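Side-chain contacts in putative Lipoprotein (Shewanella oneidensis, PDB 3U24), which is of unknown function but binds zinc and belongs to a family related to zinc metallopeptidases, which makes a peptidase-like activity possible: residues D317-E322 with T380-M385; K325-L330 with K346-R351; G373-N378 with G413-L418. All coordinates share one frame; numbering follows the deposited sequence.

Overall arrangement
The three contacts lie around one small mixed sheet. Along the chain, contact 2 lies wholly between the two segments of contact 1, whereas the segments of contacts 1 and 3 alternate, 373-378 preceding 380-385 and 413-418 following it. Contacts 1 and 2 share helix 319-337, their centres about 16 Å apart; contacts 1 and 3 are about 20 Å apart. Contacts 2 and 3 lie closer, about 11 Å centre to centre, and meet through the neighbouring parallel strands 349-352 and 376-379. Contact 2 packs helix 319-337 on strand 349-352, and contact 3 sets helix 414-423, with zinc ligand H414, beside the start of strand 376-379. Contact 1 instead joins helix 319-337 to the loop leaving that strand.

Contact 1 of 3, residues D317-E322 with T380-M385; sequences DDFVSE and TPLDGM. With ZN (zinc ion), chain J.
V320 and P381 bring the two backbones nearest to each other, with V320 CA and P381 CA 6.3 Å apart. V320 lies in the first turn of helix 319-337, and P381 in the irregular loop that leaves strand 376-379 and leads to helix 387-396. The loop passes this first turn, and the direct contact between the two segments is mainly apolar packing. The CG2 branch of V320 meets the pyrrolidine ring at P381 CB, 4.1 Å away. F319 supplies the deeper half of the contact. With chi1 at -178° its ring swings out from the helix toward the loop, where L382 CD1 approaches it obliquely, 4.3 Å from F319 CG. The ring flank at F319 CD2 also lies 4.0 Å from T380 O, a van der Waals approach to the backbone of the loop. The contact thus docks the N-terminal turn of a helix onto a strand-to-helix connection: F319 and L382 both also touch L394 of helix 387-396, while V320 and P381 both rest on E352 of strand 349-352. R316, just ahead of the helix, ties down the loop by a hydrogen bond to L382 O, and T380 OG1 is paired with T353 OG1. Further along the helix, E322 reaches away from the loop. Bent at chi2 (60°), its side chain holds a zinc ion through OE2; the distance from E322 OE2 to the metal is 2.6 Å, rather long for zinc. Two water molecules are also bound to this ion, and E322 OE2 receives a further hydrogen bond from Q326 NE2.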
loop_
_atom_site.group_PDB
_atom_site.type_symbol
_atom_site.label_atom_id
_atom_site.label_comp_id
_atom_site.label_asym_id
_atom_site.label_seq_id
_atom_site.Cartn_x
_atom_site.Cartn_y
_atom_site.Cartn_z
ATOM N N ASP A 317 -22.387 -6.741 17.387
ATOM C CA ASP A 317 -21.775 -6.396 18.667
ATOM C C ASP A 317 -20.670 -7.412 19.099
ATOM O O ASP A 317 -19.850 -7.094 19.946
ATOM C CB ASP A 317 -22.861 -6.255 19.754
ATOM C CG ASP A 317 -23.689 -4.930 19.650
ATOM O OD1 ASP A 317 -23.433 -4.065 18.777
ATOM O OD2 ASP A 317 -24.617 -4.755 20.480
ATOM N N ASP A 318 -20.627 -8.595 18.475
ATOM C CA ASP A 318 -19.590 -9.589 18.739
ATOM C C ASP A 318 -18.433 -9.621 17.737
ATOM O O ASP A 318 -17.638 -10.527 17.765
ATOM C CB ASP A 318 -20.222 -10.978 18.824
ATOM C CG ASP A 318 -21.224 -11.077 19.956
ATOM O OD1 ASP A 318 -21.026 -10.401 20.989
ATOM O OD2 ASP A 318 -22.216 -11.820 19.795
ATOM N N PHE A 319 -18.340 -8.631 16.870
ATOM C CA PHE A 319 -17.386 -8.649 15.785
ATOM C C PHE A 319 -15.948 -8.789 16.344
ATOM O O PHE A 319 -15.199 -9.695 15.971
ATOM C CB PHE A 319 -17.531 -7.379 14.932
ATOM C CG PHE A 319 -16.613 -7.342 13.750
ATOM C CD1 PHE A 319 -16.854 -8.127 12.649
ATOM C CD2 PHE A 319 -15.508 -6.507 13.733
ATOM C CE1 PHE A 319 -15.994 -8.101 11.549
ATOM C CE2 PHE A 319 -14.639 -6.472 12.636
ATOM C CZ PHE A 319 -14.869 -7.284 11.555
ATOM N N VAL A 320 -15.613 -7.898 17.253
ATOM C CA VAL A 320 -14.261 -7.806 17.848
ATOM C C VAL A 320 -13.932 -9.082 18.659
ATOM O O VAL A 320 -12.895 -9.641 18.494
ATOM C CB VAL A 320 -14.105 -6.514 18.678
ATOM C CG1 VAL A 320 -12.782 -6.501 19.412
ATOM C CG2 VAL A 320 -14.216 -5.269 17.760
ATOM N N SER A 321 -14.836 -9.544 19.501
ATOM C CA SER A 321 -14.698 -10.829 20.175
ATOM C C SER A 321 -14.529 -12.012 19.241
ATOM O O SER A 321 -13.796 -12.945 19.589
ATOM C CB SER A 321 -15.945 -11.114 20.991
ATOM O OG SER A 321 -15.939 -10.270 22.094
ATOM N N GLU A 322 -15.208 -12.006 18.083
ATOM C CA GLU A 322 -15.079 -13.150 17.165
ATOM C C GLU A 322 -13.649 -13.160 16.658
ATOM O O GLU A 322 -13.024 -14.232 16.548
ATOM C CB GLU A 322 -16.103 -13.119 16.026
ATOM C CG GLU A 322 -16.004 -14.244 14.971
ATOM C CD GLU A 322 -16.164 -15.655 15.559
ATOM O OE1 GLU A 322 -16.914 -15.807 16.536
ATOM O OE2 GLU A 322 -15.525 -16.625 15.075
ATOM N N THR A 380 -11.793 -2.493 13.709
ATOM C CA THR A 380 -12.768 -1.430 14.003
ATOM C C THR A 380 -14.118 -1.973 14.415
ATOM O O THR A 380 -14.781 -2.609 13.568
ATOM C CB THR A 380 -13.006 -0.480 12.813
ATOM O OG1 THR A 380 -11.729 -0.015 12.358
ATOM C CG2 THR A 380 -13.906 0.734 13.247
ATOM N N PRO A 381 -14.534 -1.706 15.702
ATOM C CA PRO A 381 -15.931 -2.015 16.025
ATOM C C PRO A 381 -16.905 -1.271 15.077
ATOM O O PRO A 381 -16.558 -0.251 14.415
ATOM C CB PRO A 381 -16.095 -1.593 17.526
ATOM C CG PRO A 381 -14.897 -0.783 17.875
ATOM C CD PRO A 381 -13.813 -1.127 16.871
ATOM N N LEU A 382 -18.099 -1.840 14.989
ATOM C CA LEU A 382 -19.138 -1.310 14.139
ATOM C C LEU A 382 -20.058 -0.469 15.035
ATOM O O LEU A 382 -21.105 -0.920 15.489
ATOM C CB LEU A 382 -19.846 -2.473 13.445
ATOM C CG LEU A 382 -18.864 -3.478 12.846
ATOM C CD1 LEU A 382 -19.568 -4.632 12.162
ATOM C CD2 LEU A 382 -17.922 -2.755 11.899
ATOM N N ASP A 383 -19.583 0.730 15.343
ATOM C CA ASP A 383 -20.364 1.781 15.998
ATOM C C ASP A 383 -20.164 2.992 15.108
ATOM O O ASP A 383 -19.150 3.081 14.395
ATOM C CB ASP A 383 -19.839 2.078 17.413
ATOM C CG ASP A 383 -18.308 2.366 17.454
ATOM O OD1 ASP A 383 -17.559 1.448 17.827
ATOM O OD2 ASP A 383 -17.845 3.491 17.124
ATOM N N GLY A 384 -21.101 3.926 15.142
ATOM C CA GLY A 384 -21.021 5.124 14.293
ATOM C C GLY A 384 -21.794 4.916 13.005
ATOM O O GLY A 384 -22.734 5.675 12.696
HETATM N N MSE A 385 -21.390 3.875 12.267
HETATM C CA MSE A 385 -22.146 3.356 11.123
HETATM C C MSE A 385 -23.669 3.217 11.445
HETATM O O MSE A 385 -24.069 2.996 12.597
HETATM C CB MSE A 385 -21.567 1.994 10.680
HETATM C CG MSE A 385 -20.132 2.015 10.065
HETATM SE SE MSE A 385 -19.633 0.321 9.111
HETATM C CE MSE A 385 -17.902 0.868 8.339
HETATM ZN ZN ZN J . -16.037 -19.171 15.054
HETATM O O HOH W 1 -18.288 -18.847 14.630
HETATM O O HOH W 2 -15.073 -20.073 12.849
#

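Contact 2 of 3, residues K325-L330 with K346-R351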
loop_
_atom_site.group_PDB
_atom_site.type_symbol
_atom_site.label_atom_id
_atom_site.label_comp_id
_atom_site.label_asym_id
_atom_site.label_seq_id
_atom_site.Cartn_x
_atom_site.Cartn_y
_atom_site.Cartn_z
ATOM N N LYS A 325 -11.335 -14.515 19.382
ATOM C CA LYS A 325 -11.514 -15.965 19.474
ATOM C C LYS A 325 -10.787 -16.699 18.312
ATOM O O LYS A 325 -10.156 -17.766 18.514
ATOM C CB LYS A 325 -13.021 -16.258 19.493
ATOM C CG LYS A 325 -13.453 -17.713 19.546
ATOM C CD LYS A 325 -14.981 -17.825 19.542
ATOM C CE LYS A 325 -15.443 -19.287 19.490
ATOM N NZ LYS A 325 -15.062 -19.949 18.201
ATOM N N GLN A 326 -10.800 -16.094 17.124
ATOM C CA GLN A 326 -10.267 -16.757 15.915
ATOM C C GLN A 326 -8.745 -16.843 15.901
ATOM O O GLN A 326 -8.190 -17.845 15.459
ATOM C CB GLN A 326 -10.750 -16.091 14.626
ATOM C CG GLN A 326 -12.152 -16.516 14.268
ATOM C CD GLN A 326 -12.615 -15.990 12.936
ATOM O OE1 GLN A 326 -11.807 -15.550 12.102
ATOM N NE2 GLN A 326 -13.926 -16.023 12.721
ATOM N N ILE A 327 -8.078 -15.820 16.409
ATOM C CA ILE A 327 -6.644 -15.801 16.299
ATOM C C ILE A 327 -5.998 -17.037 16.965
ATOM O O ILE A 327 -5.170 -17.702 16.314
ATOM C CB ILE A 327 -6.065 -14.438 16.727
ATOM C CG1 ILE A 327 -6.473 -13.405 15.679
ATOM C CG2 ILE A 327 -4.533 -14.498 16.789
ATOM C CD1 ILE A 327 -6.205 -11.984 16.083
ATOM N N PRO A 328 -6.391 -17.375 18.222
ATOM C CA PRO A 328 -5.831 -18.591 18.796
ATOM C C PRO A 328 -6.241 -19.856 18.073
ATOM O O PRO A 328 -5.532 -20.842 18.168
ATOM C CB PRO A 328 -6.344 -18.604 20.259
ATOM C CG PRO A 328 -6.884 -17.221 20.537
ATOM C CD PRO A 328 -6.740 -16.392 19.257
ATOM N N GLU A 329 -7.366 -19.843 17.371
ATOM C CA GLU A 329 -7.753 -21.001 16.564
ATOM C C GLU A 329 -6.818 -21.178 15.347
ATOM O O GLU A 329 -6.479 -22.288 14.961
ATOM C CB GLU A 329 -9.217 -20.918 16.104
ATOM C CG GLU A 329 -10.250 -21.192 17.215
ATOM C CD GLU A 329 -11.714 -20.883 16.815
ATOM O OE1 GLU A 329 -11.978 -20.223 15.761
ATOM O OE2 GLU A 329 -12.624 -21.300 17.582
ATOM N N LEU A 330 -6.416 -20.078 14.747
ATOM C CA LEU A 330 -5.479 -20.117 13.629
ATOM C C LEU A 330 -4.093 -20.559 14.125
ATOM O O LEU A 330 -3.429 -21.348 13.438
ATOM C CB LEU A 330 -5.392 -18.734 12.919
ATOM C CG LEU A 330 -6.713 -18.223 12.262
ATOM C CD1 LEU A 330 -6.545 -16.800 11.781
ATOM C CD2 LEU A 330 -7.153 -19.129 11.109
ATOM N N LYS A 346 5.025 -13.974 21.830
ATOM C CA LYS A 346 4.742 -12.754 21.082
ATOM C C LYS A 346 3.228 -12.749 20.771
ATOM O O LYS A 346 2.827 -12.742 19.586
ATOM C CB LYS A 346 5.606 -12.677 19.805
ATOM C CG LYS A 346 7.071 -12.307 20.059
ATOM C CD LYS A 346 7.973 -12.529 18.843
ATOM C CE LYS A 346 9.436 -12.753 19.241
ATOM N NZ LYS A 346 10.334 -13.125 18.102
ATOM N N PRO A 347 2.374 -12.740 21.838
ATOM C CA PRO A 347 0.941 -12.887 21.609
ATOM C C PRO A 347 0.380 -11.600 20.987
ATOM O O PRO A 347 0.708 -10.502 21.451
ATOM C CB PRO A 347 0.394 -13.106 23.020
ATOM C CG PRO A 347 1.280 -12.268 23.874
ATOM C CD PRO A 347 2.639 -12.265 23.212
ATOM N N LEU A 348 -0.449 -11.736 19.948
ATOM C CA LEU A 348 -0.948 -10.572 19.218
ATOM C C LEU A 348 -2.104 -9.948 19.954
ATOM O O LEU A 348 -3.082 -10.623 20.270
ATOM C CB LEU A 348 -1.385 -10.980 17.810
ATOM C CG LEU A 348 -1.922 -9.905 16.853
ATOM C CD1 LEU A 348 -1.043 -8.664 16.766
ATOM C CD2 LEU A 348 -2.124 -10.552 15.486
ATOM N N VAL A 349 -2.015 -8.651 20.196
ATOM C CA VAL A 349 -3.044 -7.952 20.941
ATOM C C VAL A 349 -4.094 -7.357 20.013
ATOM O O VAL A 349 -3.789 -6.444 19.244
ATOM C CB VAL A 349 -2.456 -6.780 21.757
ATOM C CG1 VAL A 349 -3.593 -6.031 22.472
ATOM C CG2 VAL A 349 -1.385 -7.287 22.732
ATOM N N VAL A 350 -5.334 -7.829 20.104
ATOM C CA VAL A 350 -6.371 -7.248 19.282
ATOM C C VAL A 350 -6.855 -6.050 20.022
ATOM O O VAL A 350 -7.086 -6.123 21.208
ATOM C CB VAL A 350 -7.557 -8.178 19.045
ATOM C CG1 VAL A 350 -8.538 -7.509 18.095
ATOM C CG2 VAL A 350 -7.091 -9.502 18.473
ATOM N N ARG A 351 -6.983 -4.937 19.316
ATOM C CA ARG A 351 -7.498 -3.716 19.903
ATOM C C ARG A 351 -8.488 -3.094 18.950
ATOM O O ARG A 351 -8.377 -3.201 17.726
ATOM C CB ARG A 351 -6.378 -2.708 20.233
ATOM C CG ARG A 351 -6.360 -1.434 19.380
ATOM C CD ARG A 351 -5.171 -0.535 19.701
ATOM N NE ARG A 351 -4.636 0.110 18.499
ATOM C CZ ARG A 351 -3.508 0.821 18.450
ATOM N NH1 ARG A 351 -3.103 1.335 17.291
ATOM N NH2 ARG A 351 -2.777 1.020 19.543
#
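A chi1 of -69° sets CG1 of I327 opposite its own carbonyl carbon, and from there the chain is extended so that CD1 projects from the helix toward V350. On the strand side, V350 has chi1 at -176°, which directs CG1 away from its backbone N and leaves CG2 beside that N, where it can meet the isoleucine. The two side chains approach at a slant, and I327 CD1 comes to 3.6 Å from V350 CG2. The same methyl also reaches L348, more loosely, with I327 CD1 and L348 CD2 4.4 Å apart. One isoleucine thus bears on two residues spaced two apart in an extended chain: L348 and V350 point to the helix while V349, between them, points away. The backbones stay well separated, 8.3 Å between I327 CA and L348 CA. What is joined here is helix 319-337 and strand 349-352, an outer strand of a three-stranded mixed sheet whose middle strand, 376-379, runs parallel to it. Y377 of that middle strand fills in beside the contact, touching both I327 and L348, and I411 packs on I327 from the segment linking helices 401-409 and 414-423. A second tie between helix and strand comes from R324, whose NH2 donates to V350 O. Next to I327, P328 has no N-H to offer to the preceding turn, and the helix is kinked there. Around the helix from I327, K325 and E329 form a salt bridge one turn apart, K325 NZ lying 2.9 Å from E329 OE2 on the syn side of the carboxylate and 28° out of its plane. Q326, in contrast, is buried, and its OE1 accepts a hydrogen bond from N406 ND2.

Contact 3 of 3, residues G373-N378 with G413-L418. With ZN (zinc ion), chain F.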
loop_
_atom_site.group_PDB
_atom_site.type_symbol
_atom_site.label_atom_id
_atom_site.label_comp_id
_atom_site.label_asym_id
_atom_site.label_seq_id
_atom_site.Cartn_x
_atom_site.Cartn_y
_atom_site.Cartn_z
ATOM N N GLY A 373 7.361 1.998 20.429
ATOM C CA GLY A 373 6.019 1.555 20.043
ATOM C C GLY A 373 5.722 0.070 20.005
ATOM O O GLY A 373 6.581 -0.745 19.676
ATOM N N ASN A 374 4.479 -0.271 20.315
ATOM C CA ASN A 374 4.029 -1.661 20.331
ATOM C C ASN A 374 3.310 -2.047 19.015
ATOM O O ASN A 374 2.992 -1.169 18.204
ATOM C CB ASN A 374 3.119 -1.865 21.545
ATOM C CG ASN A 374 3.144 -3.286 22.059
ATOM O OD1 ASN A 374 3.998 -4.085 21.667
ATOM N ND2 ASN A 374 2.198 -3.615 22.942
ATOM N N THR A 375 3.080 -3.346 18.803
ATOM C CA THR A 375 2.386 -3.846 17.601
ATOM C C THR A 375 1.007 -4.339 17.957
ATOM O O THR A 375 0.885 -5.188 18.818
ATOM C CB THR A 375 3.150 -5.028 16.930
ATOM O OG1 THR A 375 4.502 -4.637 16.645
ATOM C CG2 THR A 375 2.464 -5.455 15.612
ATOM N N TYR A 376 -0.018 -3.828 17.274
ATOM C CA TYR A 376 -1.417 -4.267 17.460
ATOM C C TYR A 376 -2.149 -4.742 16.184
ATOM O O TYR A 376 -1.794 -4.373 15.071
ATOM C CB TYR A 376 -2.263 -3.116 18.014
ATOM C CG TYR A 376 -1.675 -2.411 19.197
ATOM C CD1 TYR A 376 -1.959 -2.834 20.499
ATOM C CD2 TYR A 376 -0.844 -1.301 19.028
ATOM C CE1 TYR A 376 -1.419 -2.175 21.596
ATOM C CE2 TYR A 376 -0.301 -0.637 20.126
ATOM C CZ TYR A 376 -0.590 -1.078 21.402
ATOM O OH TYR A 376 -0.036 -0.431 22.483
ATOM N N TYR A 377 -3.225 -5.508 16.381
ATOM C CA TYR A 377 -4.213 -5.780 15.339
ATOM C C TYR A 377 -5.406 -4.848 15.566
ATOM O O TYR A 377 -6.236 -5.083 16.455
ATOM C CB TYR A 377 -4.640 -7.248 15.400
ATOM C CG TYR A 377 -5.472 -7.798 14.253
ATOM C CD1 TYR A 377 -5.609 -7.131 13.048
ATOM C CD2 TYR A 377 -6.060 -9.046 14.366
ATOM C CE1 TYR A 377 -6.351 -7.671 12.010
ATOM C CE2 TYR A 377 -6.787 -9.610 13.339
ATOM C CZ TYR A 377 -6.932 -8.925 12.158
ATOM O OH TYR A 377 -7.687 -9.479 11.160
ATOM N N ASN A 378 -5.456 -3.786 14.769
ATOM C CA ASN A 378 -6.544 -2.810 14.768
ATOM C C ASN A 378 -7.785 -3.371 14.072
ATOM O O ASN A 378 -7.780 -3.594 12.869
ATOM C CB ASN A 378 -6.119 -1.530 14.051
ATOM C CG ASN A 378 -4.976 -0.827 14.741
ATOM O OD1 ASN A 378 -4.969 -0.688 15.961
ATOM N ND2 ASN A 378 -3.994 -0.375 13.962
ATOM N N GLY A 413 -0.350 -14.706 8.016
ATOM C CA GLY A 413 -0.115 -13.587 7.091
ATOM C C GLY A 413 0.734 -12.423 7.618
ATOM O O GLY A 413 1.888 -12.614 8.115
ATOM N N HIS A 414 0.181 -11.203 7.549
ATOM C CA HIS A 414 1.020 -10.019 7.830
ATOM C C HIS A 414 1.730 -10.035 9.129
ATOM O O HIS A 414 2.900 -9.695 9.165
ATOM C CB HIS A 414 0.246 -8.725 7.731
ATOM C CG HIS A 414 -0.099 -8.349 6.343
ATOM N ND1 HIS A 414 0.777 -8.473 5.322
ATOM C CD2 HIS A 414 -1.257 -7.839 5.807
ATOM C CE1 HIS A 414 0.178 -8.075 4.197
ATOM N NE2 HIS A 414 -1.044 -7.637 4.514
ATOM N N TYR A 415 1.073 -10.400 10.221
ATOM C CA TYR A 415 1.740 -10.273 11.534
ATOM C C TYR A 415 2.900 -11.262 11.622
ATOM O O TYR A 415 4.011 -10.893 12.060
ATOM C CB TYR A 415 0.776 -10.448 12.713
ATOM C CG TYR A 415 1.445 -10.498 14.074
ATOM C CD1 TYR A 415 2.006 -9.383 14.619
ATOM C CD2 TYR A 415 1.523 -11.692 14.813
ATOM C CE1 TYR A 415 2.632 -9.416 15.841
ATOM C CE2 TYR A 415 2.136 -11.727 16.048
ATOM C CZ TYR A 415 2.701 -10.571 16.554
ATOM O OH TYR A 415 3.328 -10.536 17.819
ATOM N N THR A 416 2.663 -12.489 11.174
ATOM C CA THR A 416 3.690 -13.491 11.176
ATOM C C THR A 416 4.888 -13.096 10.343
ATOM O O THR A 416 6.031 -13.241 10.790
ATOM C CB THR A 416 3.148 -14.820 10.696
ATOM O OG1 THR A 416 2.030 -15.141 11.526
ATOM C CG2 THR A 416 4.182 -15.934 10.822
ATOM N N GLN A 417 4.633 -12.599 9.139
ATOM C CA GLN A 417 5.706 -12.160 8.276
ATOM C C GLN A 417 6.485 -10.991 8.899
ATOM O O GLN A 417 7.709 -10.908 8.726
ATOM C CB GLN A 417 5.150 -11.764 6.902
ATOM C CG GLN A 417 6.217 -11.446 5.846
ATOM C CD GLN A 417 6.574 -9.955 5.708
ATOM O OE1 GLN A 417 7.760 -9.592 5.587
ATOM N NE2 GLN A 417 5.572 -9.109 5.662
ATOM N N LEU A 418 5.792 -10.095 9.609
ATOM C CA LEU A 418 6.483 -8.985 10.286
ATOM C C LEU A 418 7.400 -9.501 11.397
ATOM O O LEU A 418 8.510 -9.044 11.530
ATOM C CB LEU A 418 5.480 -7.988 10.890
ATOM C CG LEU A 418 5.967 -6.896 11.874
ATOM C CD1 LEU A 418 6.825 -5.845 11.163
ATOM C CD2 LEU A 418 4.760 -6.217 12.526
HETATM ZN ZN ZN F . -2.579 -7.221 3.078
HETATM O O HOH W 3 -3.880 -5.826 4.041
#
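T375, the residue just before strand 376-379, faces the opening turns of helix 414-423, with T375 CA 8.9 Å from Y415 CA. Everything converges on the threonine methyl. With chi1 at -55°, CG2 stands anti to the backbone N and extends toward two residues three apart on the helix. It meets L418 tip to tip, T375 CG2 lying 3.9 Å from L418 CD2, and comes up to the edge of the Y415 ring, near its plane, with 4.0 Å between T375 CG2 and Y415 CE1. The phenol is anchored at its far end by a hydrogen bond between Y415 OH and K346 O. Ahead of Y415, H414 turns the other way and binds zinc, H414 NE2 being 2.1 Å from the ion; a metal-bound water lies at the edge of the imidazole, in its plane. H408 and E439 also bind this zinc; two histidines and a later glutamate are consistent with the family's metallopeptidase clan, although the histidines are six residues apart, not four as in HExxH. I363 of strand 362-364 backs both T375 and Y415, A365 meets L418, and helix 435-451 lies against H414 through V438 and A442.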